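Local structure of protein URE2 (Lodderomyces elongisporus NRRL YB-4239, 4EXJ) at residues Gly9-Gly14 against Phe33-Lys38; Pro17-Lys22 against Glu209-Glu214; Ile53-Val58 against Asn69-Tyr74; Tyr134-Phe139 against Ile184-Lys189. The protein is of unknown function but belongs to the glutathione S-transferase superfamily and probably binds glutathione. All blocks are in the same frame, centred on the assembly; numbering follows the deposited sequence. Where two conformers were deposited one is given.

How the contacts relate
Contacts 1, 2 and 3 gather round the thioredoxin-like half of the glutathione S-transferase fold, their centres each about 14 Å from the others, whereas contact 4 lies in the helical half, with its centre 23 to 27 Å from theirs. Contact 3 touches both neighbours: Val54 meets Thr11, Phe33 and Trp35 of contact 1, while Pro55, Ile71 and Leu72 pack on Pro17 or Leu20 of contact 2, with 3.7 Å between Pro17 CG and Pro55 CG. Contact 1 carries the sulfate, next to the region where relatives bind glutathione. Contacts 3 and 4 lie on opposite sides of the chain's centre, and contact 4 comes no nearer than about 11 Å, between nearest atoms, to contact 1.

Contact 1: Gly9-Gly14 against Phe33-Lys38; sequences GPTGNG and FHWPTK. With SO4 (sulfate ion), chain G.
Thr11 rests its methyl on the indole of Trp35 in a CH-pi contact: CG2 lies 3.6 Å from the centroid of the five-membered ring and 22° off its normal, displaced toward the rim near NE1 and CE2. Threonine suits the place because its two branches do different work. A chi1 of 65° sets OG1 between the backbone nitrogen and the carbonyl carbon, where it turns back to its own chain, and puts CG2 opposite the carbonyl carbon, against the ring.

Apolar packing continues on the neighbouring residues. Pro10 CG and CD lie against Trp35 CB, CG at 3.8 Å. Gly9, which has no side chain, lets the indole come close, its CA being 4.1 Å from Trp35 CE3. Separately, Pro10 CD makes a van der Waals contact with the carbonyl oxygen of Phe33.

No hydrogen bond crosses the contact. Within the 9-14 loop, Thr11 OG1 accepts from Gly14 N at 2.9 Å, an ST motif, and Pro10 centres an inverse gamma turn whose bond, Thr11 N to Gly9 O, is weak. The sulfate, probably from the crystallisation liquor, accepts from Gly12 N at 2.7 Å through O2 and also from Arg174 NE, consistent with a site that can accept an anion.

The two loops follow the parallel strands 4-8 and 28-32, and the first leads into helix 15-23; Val54, from the loop before strand 56-58, packs against both.

Contact 2: Pro17-Lys22 against Glu209-Glu214; sequences PLVLGK and EEILKE
The carboxylate of Glu214 is the flat group of this contact, and Lys22 NZ approaches both of its oxygens almost equally, at 3.5 Å from OE1 and 3.6 Å from OE2. The result is a salt bridge whose hydrogen bond is weak. It lies at the exposed margin of the interface between the two domains of the glutathione S-transferase fold, where helix 15-23 of the thioredoxin-like domain meets helix 208-213 near the end of the chain. Measured on the short segments, the helix axes approach to 10.1 Å, at 131° between their N-to-C directions.

Beneath the charges the contact is apolar. Ile211 fills the middle and serves two partners: CD1 meets Lys22 CB at 3.6 Å, while CG2 faces Val19 CG2 at 4.0 Å. Lysine suits a place that is apolar within and polar at its margin, because its extended aliphatic chain runs antiparallel alongside Ile211 before the ammonium reaches Glu214. Leu212 also packs on Leu169 and His173 of helix 163-179, in its own domain, while its CD2 reaches across to the other. Beta-branched Val19 presents a compact methyl to it, CG2 lying 3.8 Å from Leu212 CD2.

Contact 3: Ile53-Val58 against Asn69-Tyr74; sequences IVPTLV and NNILLY
Leu57 and Tyr74 meet because each sends its CG opposite the backbone nitrogen, chi1 being -178° for the leucine and 175° for the tyrosine. Leu57 CD2 then comes to 3.5 Å from Tyr74 CD2 and nearly as close to CE2, the two side chains lying nearly perpendicular. Ile71 is turned differently: its CG1 branch lies beside the backbone nitrogen (chi1 -63°) and brings CD1 against Pro55, just before the strand, 3.5 Å from Pro55 O and 3.9 Å from Pro55 CG. Being beta-branched, Ile71 has a separate methyl for Leu57, CG2 standing 4.1 Å from Leu57 CB.

This is the layering of helix 68-79 on the sheet of the thioredoxin-like domain, 9.2 Å from axis to axis over the short segments. Pro55 follows a cis peptide bond just before strand 56-58, the position of the cis-proline of glutathione S-transferases, whose loop in relatives lines the glutathione site. Pro17 of helix 15-23 packs on both Pro55 and Ile71.

Tyr74 also meets Trp97 of the second subunit edge-to-face, linking this layer to the dimer interface. No hydrogen bond passes between the segments, so the aliphatic branches, the proline with its carbonyl and the tyrosine ring hold by shape complementarity and burial of largely apolar surface.

Contact 4: Tyr134-Phe139 against Ile184-Lys189; sequences YVLSSF and IWIDLK
Val135 opens the contact, its CG1 lying 3.9 Å from Ile184 CD1; both residues are buried, and Val135 is backed by Ile117 of helix 93-120. Next along helix 129-149, Leu136 reaches across with its CD1 methyl, which rests 3.6 Å from Ile184 O and 3.8 Å from Ile186 CG1. A chi1 of -164° directs the leucine so that this methyl meets both isoleucines. One turn after Val135, Phe139 receives Ile186 CD1 at 3.6 Å from its CB, and its CD2 lies 4.1 Å from Ile184 O.

In the partner segment Trp185 to Asp187 run extended; Ile184 and Ile186 are directed at the helix and the intervening Trp185 away from it. The chain then enters helix 188-191, for which Asp187 is the N-cap: its OD1 accepts from Lys189 N at 3.0 Å and also from Lys189 NZ, in a salt bridge that keeps the lysine folded back on the turn.

All of this lies within the helical C-terminal domain, joining helix 129-149 to the link that follows helix 163-179. No hydrogen bond crosses the contact: side-chain packing dominates, bonds to Arg175 and Ser182 also position the 184-189 segment, and the capping bond and salt bridge probably steady the start of the short helix.

Contact 1: Gly9-Gly14 against Phe33-Lys38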
loop_
_atom_site.group_PDB
_atom_site.type_symbol
_atom_site.label_atom_id
_atom_site.label_comp_id
_atom_site.label_asym_id
_atom_site.label_seq_id
_atom_site.Cartn_x
_atom_site.Cartn_y
_atom_site.Cartn_z
ATOM N N GLY B 9 10.676 -11.849 -9.668
ATOM C CA GLY B 9 11.449 -11.271 -10.762
ATOM C C GLY B 9 12.419 -10.287 -10.154
ATOM O O GLY B 9 12.260 -9.904 -9.012
ATOM N N PRO B 10 13.438 -9.880 -10.912
ATOM C CA PRO B 10 14.436 -8.945 -10.387
ATOM C C PRO B 10 13.945 -7.501 -10.435
ATOM O O PRO B 10 14.465 -6.666 -11.189
ATOM C CB PRO B 10 15.623 -9.161 -11.340
ATOM C CG PRO B 10 14.951 -9.517 -12.650
ATOM C CD PRO B 10 13.795 -10.393 -12.249
ATOM N N THR B 11 12.944 -7.196 -9.618
ATOM C CA THR B 11 12.320 -5.878 -9.658
ATOM C C THR B 11 12.185 -5.246 -8.269
ATOM O O THR B 11 12.525 -5.858 -7.238
ATOM C CB THR B 11 10.931 -5.963 -10.253
ATOM O OG1 THR B 11 10.121 -6.749 -9.371
ATOM C CG2 THR B 11 10.974 -6.629 -11.646
ATOM N N GLY B 12 11.686 -4.014 -8.243
ATOM C CA GLY B 12 11.515 -3.311 -6.965
ATOM C C GLY B 12 10.597 -4.073 -6.028
ATOM O O GLY B 12 10.813 -4.071 -4.806
ATOM N N ASN B 13 9.575 -4.728 -6.578
ATOM C CA ASN B 13 8.747 -5.585 -5.713
ATOM C C ASN B 13 9.259 -7.016 -5.567
ATOM O O ASN B 13 9.149 -7.616 -4.492
ATOM C CB ASN B 13 7.292 -5.623 -6.205
ATOM C CG ASN B 13 6.466 -4.451 -5.694
ATOM O OD1 ASN B 13 6.754 -3.875 -4.640
ATOM N ND2 ASN B 13 5.443 -4.092 -6.443
ATOM N N GLY B 14 9.833 -7.566 -6.639
ATOM C CA GLY B 14 10.260 -8.952 -6.628
ATOM C C GLY B 14 11.361 -9.262 -5.630
ATOM O O GLY B 14 11.416 -10.351 -5.065
ATOM N N PHE B 33 11.995 -15.508 -12.487
ATOM C CA PHE B 33 11.605 -15.302 -13.882
ATOM C C PHE B 33 12.655 -14.463 -14.592
ATOM O O PHE B 33 13.320 -13.639 -13.961
ATOM C CB PHE B 33 10.276 -14.533 -13.986
ATOM C CG PHE B 33 9.058 -15.314 -13.530
ATOM C CD1 PHE B 33 8.750 -16.549 -14.084
ATOM C CD2 PHE B 33 8.201 -14.786 -12.571
ATOM C CE1 PHE B 33 7.618 -17.260 -13.661
ATOM C CE2 PHE B 33 7.078 -15.480 -12.153
ATOM C CZ PHE B 33 6.783 -16.722 -12.705
ATOM N N HIS B 34 12.786 -14.657 -15.906
ATOM C CA HIS B 34 13.461 -13.671 -16.750
ATOM C C HIS B 34 12.629 -12.392 -16.776
ATOM O O HIS B 34 11.422 -12.420 -16.517
ATOM C CB HIS B 34 13.660 -14.210 -18.171
ATOM C CG HIS B 34 14.923 -14.997 -18.349
ATOM N ND1 HIS B 34 15.029 -16.327 -17.999
ATOM C CD2 HIS B 34 16.135 -14.639 -18.836
ATOM C CE1 HIS B 34 16.250 -16.754 -18.263
ATOM N NE2 HIS B 34 16.942 -15.749 -18.772
ATOM N N TRP B 35 13.262 -11.266 -17.075
ATOM C CA TRP B 35 12.547 -9.990 -17.058
ATOM C C TRP B 35 12.826 -9.136 -18.295
ATOM O O TRP B 35 13.981 -8.811 -18.578
ATOM C CB TRP B 35 12.856 -9.202 -15.771
ATOM C CG TRP B 35 11.706 -8.385 -15.350
ATOM C CD1 TRP B 35 11.570 -7.034 -15.454
ATOM C CD2 TRP B 35 10.472 -8.872 -14.801
ATOM N NE1 TRP B 35 10.334 -6.643 -14.993
ATOM C CE2 TRP B 35 9.644 -7.753 -14.582
ATOM C CE3 TRP B 35 9.996 -10.146 -14.466
ATOM C CZ2 TRP B 35 8.363 -7.864 -14.037
ATOM C CZ3 TRP B 35 8.729 -10.257 -13.924
ATOM C CH2 TRP B 35 7.925 -9.128 -13.721
ATOM N N PRO B 36 11.764 -8.761 -19.033
ATOM C CA PRO B 36 10.376 -9.145 -18.759
ATOM C C PRO B 36 10.098 -10.604 -19.111
ATOM O O PRO B 36 10.937 -11.265 -19.721
ATOM C CB PRO B 36 9.558 -8.210 -19.666
ATOM C CG PRO B 36 10.494 -7.806 -20.745
ATOM C CD PRO B 36 11.868 -7.799 -20.144
ATOM N N THR B 37 8.931 -11.102 -18.712
ATOM C CA THR B 37 8.554 -12.480 -19.005
ATOM C C THR B 37 7.082 -12.542 -19.353
ATOM O O THR B 37 6.271 -11.815 -18.782
ATOM C CB THR B 37 8.821 -13.421 -17.807
ATOM O OG1 THR B 37 8.416 -14.758 -18.137
ATOM C CG2 THR B 37 8.050 -12.951 -16.587
ATOM N N LYS B 38 6.744 -13.412 -20.297
ATOM C CA LYS B 38 5.352 -13.693 -20.612
ATOM C C LYS B 38 4.779 -14.763 -19.676
ATOM O O LYS B 38 3.597 -15.068 -19.735
ATOM C CB LYS B 38 5.216 -14.148 -22.068
ATOM C CG LYS B 38 5.289 -13.026 -23.089
ATOM C CD LYS B 38 5.295 -13.581 -24.511
ATOM C CE LYS B 38 4.242 -14.671 -24.699
ATOM N NZ LYS B 38 2.847 -14.175 -24.505
HETATM S S SO4 G . 10.282 -1.726 -10.986
HETATM O O1 SO4 G . 11.373 -0.753 -11.250
HETATM O O2 SO4 G . 10.369 -2.207 -9.691
HETATM O O3 SO4 G . 8.994 -1.030 -11.149
HETATM O O4 SO4 G . 10.357 -2.792 -12.002
#

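Contact 2: Pro17-Lys22 against Glu209-Glu214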
loop_
_atom_site.group_PDB
_atom_site.type_symbol
_atom_site.label_atom_id
_atom_site.label_comp_id
_atom_site.label_asym_id
_atom_site.label_seq_id
_atom_site.Cartn_x
_atom_site.Cartn_y
_atom_site.Cartn_z
ATOM N N PRO B 17 10.995 -9.965 -0.835
ATOM C CA PRO B 17 10.923 -11.228 -0.091
ATOM C C PRO B 17 12.094 -12.153 -0.417
ATOM O O PRO B 17 12.482 -12.982 0.398
ATOM C CB PRO B 17 9.559 -11.829 -0.525
ATOM C CG PRO B 17 9.228 -11.158 -1.820
ATOM C CD PRO B 17 9.905 -9.806 -1.817
ATOM N N LEU B 18 12.709 -11.953 -1.563
ATOM C CA LEU B 18 13.883 -12.681 -1.914
ATOM C C LEU B 18 15.036 -12.381 -0.980
ATOM O O LEU B 18 15.640 -13.257 -0.439
ATOM C CB LEU B 18 14.274 -12.273 -3.319
ATOM C CG LEU B 18 15.505 -12.875 -3.958
ATOM C CD1 LEU B 18 15.282 -14.321 -4.133
ATOM C CD2 LEU B 18 15.716 -12.234 -5.318
ATOM N N VAL B 19 15.281 -11.111 -0.748
ATOM C CA VAL B 19 16.287 -10.721 0.236
ATOM C C VAL B 19 15.986 -11.302 1.631
ATOM O O VAL B 19 16.869 -11.877 2.267
ATOM C CB VAL B 19 16.427 -9.184 0.332
ATOM C CG1 VAL B 19 17.254 -8.761 1.551
ATOM C CG2 VAL B 19 17.028 -8.628 -0.977
ATOM N N LEU B 20 14.755 -11.111 2.124
ATOM C CA LEU B 20 14.420 -11.615 3.463
ATOM C C LEU B 20 14.593 -13.135 3.572
ATOM O O LEU B 20 15.198 -13.623 4.528
ATOM C CB LEU B 20 12.998 -11.224 3.880
ATOM C CG LEU B 20 12.607 -11.763 5.263
ATOM C CD1 LEU B 20 13.485 -11.196 6.328
ATOM C CD2 LEU B 20 11.161 -11.380 5.549
ATOM N N GLY B 21 14.068 -13.871 2.603
ATOM C CA GLY B 21 14.200 -15.339 2.614
ATOM C C GLY B 21 15.654 -15.780 2.700
ATOM O O GLY B 21 15.998 -16.692 3.454
ATOM N N LYS B 22 16.509 -15.140 1.913
ATOM C CA LYS B 22 17.940 -15.465 1.939
ATOM C C LYS B 22 18.634 -15.076 3.242
ATOM O O LYS B 22 19.456 -15.837 3.752
ATOM C CB LYS B 22 18.646 -14.851 0.742
ATOM C CG LYS B 22 18.146 -15.428 -0.569
ATOM C CD LYS B 22 19.176 -15.293 -1.676
ATOM C CE LYS B 22 19.031 -16.426 -2.684
ATOM N NZ LYS B 22 20.293 -16.621 -3.450
ATOM N N GLU B 209 23.772 -6.752 -0.478
ATOM C CA GLU B 209 24.228 -6.248 -1.766
ATOM C C GLU B 209 24.538 -7.369 -2.746
ATOM O O GLU B 209 24.134 -7.300 -3.918
ATOM C CB GLU B 209 25.424 -5.323 -1.606
ATOM C CG GLU B 209 25.711 -4.551 -2.870
ATOM C CD GLU B 209 26.877 -3.622 -2.705
ATOM O OE1 GLU B 209 27.872 -4.051 -2.086
ATOM O OE2 GLU B 209 26.797 -2.473 -3.199
ATOM N N GLU B 210 25.236 -8.401 -2.263
ATOM C CA GLU B 210 25.524 -9.592 -3.059
ATOM C C GLU B 210 24.248 -10.203 -3.625
ATOM O O GLU B 210 24.180 -10.549 -4.815
ATOM C CB GLU B 210 26.269 -10.622 -2.199
ATOM C CG GLU B 210 26.516 -11.955 -2.869
ATOM C CD GLU B 210 27.140 -12.974 -1.911
ATOM O OE1 GLU B 210 27.837 -12.554 -0.960
ATOM O OE2 GLU B 210 26.937 -14.193 -2.107
ATOM N N ILE B 211 23.214 -10.312 -2.793
ATOM C CA ILE B 211 21.950 -10.897 -3.240
ATOM C C ILE B 211 21.343 -10.086 -4.389
ATOM O O ILE B 211 20.928 -10.643 -5.408
ATOM C CB ILE B 211 20.958 -10.988 -2.073
ATOM C CG1 ILE B 211 21.451 -12.034 -1.052
ATOM C CG2 ILE B 211 19.539 -11.316 -2.562
ATOM C CD1 ILE B 211 20.719 -11.972 0.281
ATOM N N LEU B 212 21.373 -8.768 -4.243
ATOM C CA LEU B 212 20.748 -7.873 -5.220
ATOM C C LEU B 212 21.540 -7.874 -6.536
ATOM O O LEU B 212 20.953 -7.734 -7.615
ATOM C CB LEU B 212 20.625 -6.465 -4.641
ATOM C CG LEU B 212 19.603 -6.289 -3.502
ATOM C CD1 LEU B 212 19.650 -4.882 -2.915
ATOM C CD2 LEU B 212 18.172 -6.641 -3.963
ATOM N N LYS B 213 22.858 -8.058 -6.441
ATOM C CA LYS B 213 23.733 -8.109 -7.635
ATOM C C LYS B 213 23.533 -9.354 -8.496
ATOM O O LYS B 213 23.942 -9.373 -9.654
ATOM C CB LYS B 213 25.210 -8.016 -7.228
ATOM C CG LYS B 213 25.642 -6.637 -6.749
ATOM C CD LYS B 213 26.234 -5.804 -7.878
ATOM C CE LYS B 213 26.748 -4.454 -7.374
ATOM N NZ LYS B 213 27.812 -4.590 -6.327
ATOM N N GLU B 214 22.906 -10.394 -7.961
ATOM C CA GLU B 214 22.806 -11.661 -8.700
ATOM C C GLU B 214 22.103 -11.548 -10.053
ATOM O O GLU B 214 22.388 -12.317 -10.981
ATOM C CB GLU B 214 22.119 -12.725 -7.844
ATOM C CG GLU B 214 22.989 -13.189 -6.686
ATOM C CD GLU B 214 22.301 -14.213 -5.812
ATOM O OE1 GLU B 214 21.160 -14.604 -6.143
ATOM O OE2 GLU B 214 22.903 -14.619 -4.792
#

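Contact 3: Ile53-Val58 against Asn69-Tyr74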
loop_
_atom_site.group_PDB
_atom_site.type_symbol
_atom_site.label_atom_id
_atom_site.label_comp_id
_atom_site.label_asym_id
_atom_site.label_seq_id
_atom_site.Cartn_x
_atom_site.Cartn_y
_atom_site.Cartn_z
ATOM N N ILE B 53 1.163 -9.953 -11.257
ATOM C CA ILE B 53 2.392 -9.297 -10.897
ATOM C C ILE B 53 3.221 -10.224 -10.034
ATOM O O ILE B 53 2.720 -11.176 -9.528
ATOM C CB ILE B 53 2.135 -8.017 -10.083
ATOM C CG1 ILE B 53 1.345 -8.345 -8.825
ATOM C CG2 ILE B 53 1.428 -7.016 -10.893
ATOM C CD1 ILE B 53 1.149 -7.191 -7.885
ATOM N N VAL B 54 4.503 -9.939 -9.932
ATOM C CA VAL B 54 5.380 -10.647 -9.034
ATOM C C VAL B 54 5.483 -9.825 -7.789
ATOM O O VAL B 54 5.267 -8.655 -7.843
ATOM C CB VAL B 54 6.793 -10.830 -9.599
ATOM C CG1 VAL B 54 6.778 -11.686 -10.778
ATOM C CG2 VAL B 54 7.472 -9.502 -9.854
ATOM N N PRO B 55 5.827 -10.422 -6.675
ATOM C CA PRO B 55 6.059 -11.843 -6.523
ATOM C C PRO B 55 4.874 -12.581 -5.946
ATOM O O PRO B 55 3.965 -11.985 -5.518
ATOM C CB PRO B 55 7.162 -11.873 -5.496
ATOM C CG PRO B 55 6.924 -10.689 -4.665
ATOM C CD PRO B 55 6.240 -9.684 -5.480
ATOM N N THR B 56 4.948 -13.899 -5.955
ATOM C CA THR B 56 3.981 -14.741 -5.258
ATOM C C THR B 56 4.751 -15.782 -4.472
ATOM O O THR B 56 5.613 -16.464 -5.018
ATOM C CB THR B 56 3.090 -15.498 -6.250
ATOM O OG1 THR B 56 2.411 -14.574 -7.080
ATOM C CG2 THR B 56 2.043 -16.323 -5.486
ATOM N N LEU B 57 4.428 -15.936 -3.194
ATOM C CA LEU B 57 4.939 -17.045 -2.420
ATOM C C LEU B 57 3.869 -18.119 -2.308
ATOM O O LEU B 57 2.795 -17.851 -1.788
ATOM C CB LEU B 57 5.283 -16.569 -1.019
ATOM C CG LEU B 57 5.872 -17.637 -0.112
ATOM C CD1 LEU B 57 7.224 -18.123 -0.642
ATOM C CD2 LEU B 57 6.020 -17.059 1.282
ATOM N N VAL B 58 4.155 -19.330 -2.779
ATOM C CA VAL B 58 3.238 -20.438 -2.530
ATOM C C VAL B 58 3.734 -21.128 -1.257
ATOM O O VAL B 58 4.882 -21.551 -1.192
ATOM C CB VAL B 58 3.188 -21.419 -3.714
ATOM C CG1 VAL B 58 2.289 -22.614 -3.372
ATOM C CG2 VAL B 58 2.685 -20.712 -4.972
ATOM N N ASN B 69 5.021 -6.515 0.127
ATOM C CA ASN B 69 5.261 -6.137 1.529
ATOM C C ASN B 69 4.463 -7.008 2.498
ATOM O O ASN B 69 4.872 -7.237 3.634
ATOM C CB ASN B 69 5.037 -4.636 1.761
ATOM C CG ASN B 69 6.136 -3.819 1.147
ATOM O OD1 ASN B 69 7.002 -4.373 0.476
ATOM N ND2 ASN B 69 6.132 -2.511 1.375
ATOM N N ASN B 70 3.346 -7.540 2.019
ATOM C CA ASN B 70 2.630 -8.582 2.760
ATOM C C ASN B 70 3.420 -9.906 2.853
ATOM O O ASN B 70 3.424 -10.584 3.869
ATOM C CB ASN B 70 1.286 -8.836 2.075
ATOM C CG ASN B 70 0.499 -9.904 2.774
ATOM O OD1 ASN B 70 0.239 -9.805 3.972
ATOM N ND2 ASN B 70 0.152 -10.952 2.045
ATOM N N ILE B 71 4.074 -10.289 1.767
ATOM C CA ILE B 71 4.907 -11.470 1.794
ATOM C C ILE B 71 6.061 -11.257 2.776
ATOM O O ILE B 71 6.429 -12.172 3.492
ATOM C CB ILE B 71 5.395 -11.821 0.387
ATOM C CG1 ILE B 71 4.177 -12.163 -0.483
ATOM C CG2 ILE B 71 6.428 -12.961 0.443
ATOM C CD1 ILE B 71 4.495 -12.188 -2.016
ATOM N N LEU B 72 6.621 -10.049 2.832
ATOM C CA LEU B 72 7.623 -9.763 3.852
ATOM C C LEU B 72 7.096 -10.142 5.232
ATOM O O LEU B 72 7.795 -10.789 6.030
ATOM C CB LEU B 72 8.043 -8.279 3.839
ATOM C CG LEU B 72 9.035 -7.894 2.736
ATOM C CD1 LEU B 72 9.305 -6.378 2.756
ATOM C CD2 LEU B 72 10.352 -8.665 2.840
ATOM N N LEU B 73 5.879 -9.687 5.527
ATOM C CA LEU B 73 5.255 -9.960 6.836
ATOM C C LEU B 73 5.032 -11.455 7.055
ATOM O O LEU B 73 5.281 -11.984 8.152
ATOM C CB LEU B 73 3.942 -9.191 6.985
ATOM C CG LEU B 73 4.159 -7.695 7.221
ATOM C CD1 LEU B 73 2.939 -6.841 6.853
ATOM C CD2 LEU B 73 4.545 -7.503 8.709
ATOM N N TYR B 74 4.572 -12.128 6.015
ATOM C CA TYR B 74 4.311 -13.561 6.091
ATOM C C TYR B 74 5.586 -14.346 6.345
ATOM O O TYR B 74 5.612 -15.230 7.195
ATOM C CB TYR B 74 3.650 -14.063 4.816
ATOM C CG TYR B 74 3.492 -15.561 4.845
ATOM C CD1 TYR B 74 2.354 -16.136 5.398
ATOM C CD2 TYR B 74 4.505 -16.390 4.370
ATOM C CE1 TYR B 74 2.210 -17.527 5.452
ATOM C CE2 TYR B 74 4.373 -17.771 4.414
ATOM C CZ TYR B 74 3.223 -18.328 4.956
ATOM O OH TYR B 74 3.104 -19.704 5.007
#

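Contact 4: Tyr134-Phe139 against Ile184-Lys189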
loop_
_atom_site.group_PDB
_atom_site.type_symbol
_atom_site.label_atom_id
_atom_site.label_comp_id
_atom_site.label_asym_id
_atom_site.label_seq_id
_atom_site.Cartn_x
_atom_site.Cartn_y
_atom_site.Cartn_z
ATOM N N TYR B 134 5.110 14.219 -12.513
ATOM C CA TYR B 134 4.300 13.675 -11.426
ATOM C C TYR B 134 5.207 12.808 -10.567
ATOM O O TYR B 134 5.251 12.943 -9.345
ATOM C CB TYR B 134 3.126 12.852 -11.941
ATOM C CG TYR B 134 2.269 12.285 -10.829
ATOM C CD1 TYR B 134 1.218 13.022 -10.294
ATOM C CD2 TYR B 134 2.511 11.015 -10.314
ATOM C CE1 TYR B 134 0.435 12.517 -9.274
ATOM C CE2 TYR B 134 1.730 10.494 -9.280
ATOM C CZ TYR B 134 0.705 11.254 -8.767
ATOM O OH TYR B 134 -0.067 10.747 -7.759
ATOM N N VAL B 135 5.935 11.919 -11.232
ATOM C CA VAL B 135 6.864 10.998 -10.563
ATOM C C VAL B 135 7.989 11.712 -9.832
ATOM O O VAL B 135 8.356 11.355 -8.714
ATOM C CB VAL B 135 7.427 9.990 -11.544
ATOM C CG1 VAL B 135 8.491 9.136 -10.882
ATOM C CG2 VAL B 135 6.287 9.123 -12.050
ATOM N N LEU B 136 8.532 12.739 -10.457
ATOM C CA LEU B 136 9.585 13.500 -9.804
ATOM C C LEU B 136 9.083 14.157 -8.499
ATOM O O LEU B 136 9.742 14.088 -7.453
ATOM C CB LEU B 136 10.122 14.542 -10.779
ATOM C CG LEU B 136 11.457 15.164 -10.404
ATOM C CD1 LEU B 136 12.578 14.113 -10.201
ATOM C CD2 LEU B 136 11.843 16.161 -11.505
ATOM N N SER B 137 7.902 14.764 -8.544
ATOM C CA SER B 137 7.323 15.378 -7.348
ATOM C C SER B 137 7.019 14.314 -6.298
ATOM O O SER B 137 7.148 14.557 -5.095
ATOM C CB SER B 137 6.047 16.149 -7.690
ATOM O OG SER B 137 6.292 17.128 -8.684
ATOM N N SER B 138 6.605 13.131 -6.758
ATOM C CA SER B 138 6.347 12.029 -5.812
ATOM C C SER B 138 7.630 11.578 -5.114
ATOM O O SER B 138 7.619 11.242 -3.929
ATOM C CB SER B 138 5.668 10.841 -6.500
ATOM O OG SER B 138 4.361 11.194 -6.903
ATOM N N PHE B 139 8.747 11.555 -5.841
ATOM C CA PHE B 139 10.020 11.191 -5.227
ATOM C C PHE B 139 10.428 12.272 -4.227
ATOM O O PHE B 139 10.932 11.983 -3.162
ATOM C CB PHE B 139 11.129 11.124 -6.281
ATOM C CG PHE B 139 11.257 9.785 -6.959
ATOM C CD1 PHE B 139 11.409 8.621 -6.215
ATOM C CD2 PHE B 139 11.303 9.700 -8.342
ATOM C CE1 PHE B 139 11.555 7.388 -6.823
ATOM C CE2 PHE B 139 11.434 8.447 -8.983
ATOM C CZ PHE B 139 11.559 7.298 -8.229
ATOM N N ILE B 184 14.296 11.772 -14.453
ATOM C CA ILE B 184 13.674 11.821 -13.121
ATOM C C ILE B 184 14.638 11.388 -12.021
ATOM O O ILE B 184 14.231 11.017 -10.936
ATOM C CB ILE B 184 12.369 11.019 -13.078
ATOM C CG1 ILE B 184 12.606 9.603 -13.598
ATOM C CG2 ILE B 184 11.290 11.744 -13.923
ATOM C CD1 ILE B 184 11.382 8.698 -13.518
ATOM N N TRP B 185 15.931 11.469 -12.306
ATOM C CA TRP B 185 16.960 11.170 -11.324
ATOM C C TRP B 185 17.076 12.282 -10.294
ATOM O O TRP B 185 17.009 13.474 -10.623
ATOM C CB TRP B 185 18.306 10.984 -12.038
ATOM C CG TRP B 185 19.468 10.869 -11.131
ATOM C CD1 TRP B 185 20.542 11.732 -11.049
ATOM C CD2 TRP B 185 19.717 9.832 -10.171
ATOM N NE1 TRP B 185 21.422 11.290 -10.086
ATOM C CE2 TRP B 185 20.942 10.130 -9.538
ATOM C CE3 TRP B 185 19.018 8.678 -9.782
ATOM C CZ2 TRP B 185 21.480 9.323 -8.538
ATOM C CZ3 TRP B 185 19.558 7.882 -8.785
ATOM C CH2 TRP B 185 20.771 8.205 -8.180
ATOM N N ILE B 186 17.249 11.866 -9.041
ATOM C CA ILE B 186 17.572 12.777 -7.960
ATOM C C ILE B 186 18.774 12.199 -7.247
ATOM O O ILE B 186 18.774 11.039 -6.838
ATOM C CB ILE B 186 16.429 12.871 -6.942
ATOM C CG1 ILE B 186 15.193 13.509 -7.559
ATOM C CG2 ILE B 186 16.883 13.677 -5.693
ATOM C CD1 ILE B 186 13.977 13.332 -6.690
ATOM N N ASP B 187 19.813 13.011 -7.068
ATOM C CA ASP B 187 20.952 12.587 -6.279
ATOM C C ASP B 187 20.690 12.924 -4.811
ATOM O O ASP B 187 20.437 14.093 -4.484
ATOM C CB ASP B 187 22.222 13.301 -6.764
ATOM C CG ASP B 187 23.486 12.640 -6.258
ATOM O OD1 ASP B 187 23.628 12.489 -5.032
ATOM O OD2 ASP B 187 24.335 12.250 -7.088
ATOM N N LEU B 188 20.724 11.914 -3.932
ATOM C CA LEU B 188 20.351 12.133 -2.533
ATOM C C LEU B 188 21.472 12.760 -1.737
ATOM O O LEU B 188 21.228 13.365 -0.701
ATOM C CB LEU B 188 20.000 10.825 -1.838
ATOM C CG LEU B 188 18.849 10.015 -2.398
ATOM C CD1 LEU B 188 18.569 8.897 -1.383
ATOM C CD2 LEU B 188 17.621 10.885 -2.592
ATOM N N LYS B 189 22.703 12.568 -2.191
ATOM C CA LYS B 189 23.852 13.018 -1.392
ATOM C C LYS B 189 23.682 14.448 -0.931
ATOM O O LYS B 189 23.968 14.776 0.217
ATOM C CB LYS B 189 25.154 12.898 -2.182
ATOM C CG LYS B 189 25.646 11.478 -2.353
ATOM C CD LYS B 189 26.987 11.479 -3.079
ATOM C CE LYS B 189 27.100 10.321 -4.061
ATOM N NZ LYS B 189 26.203 10.513 -5.236
#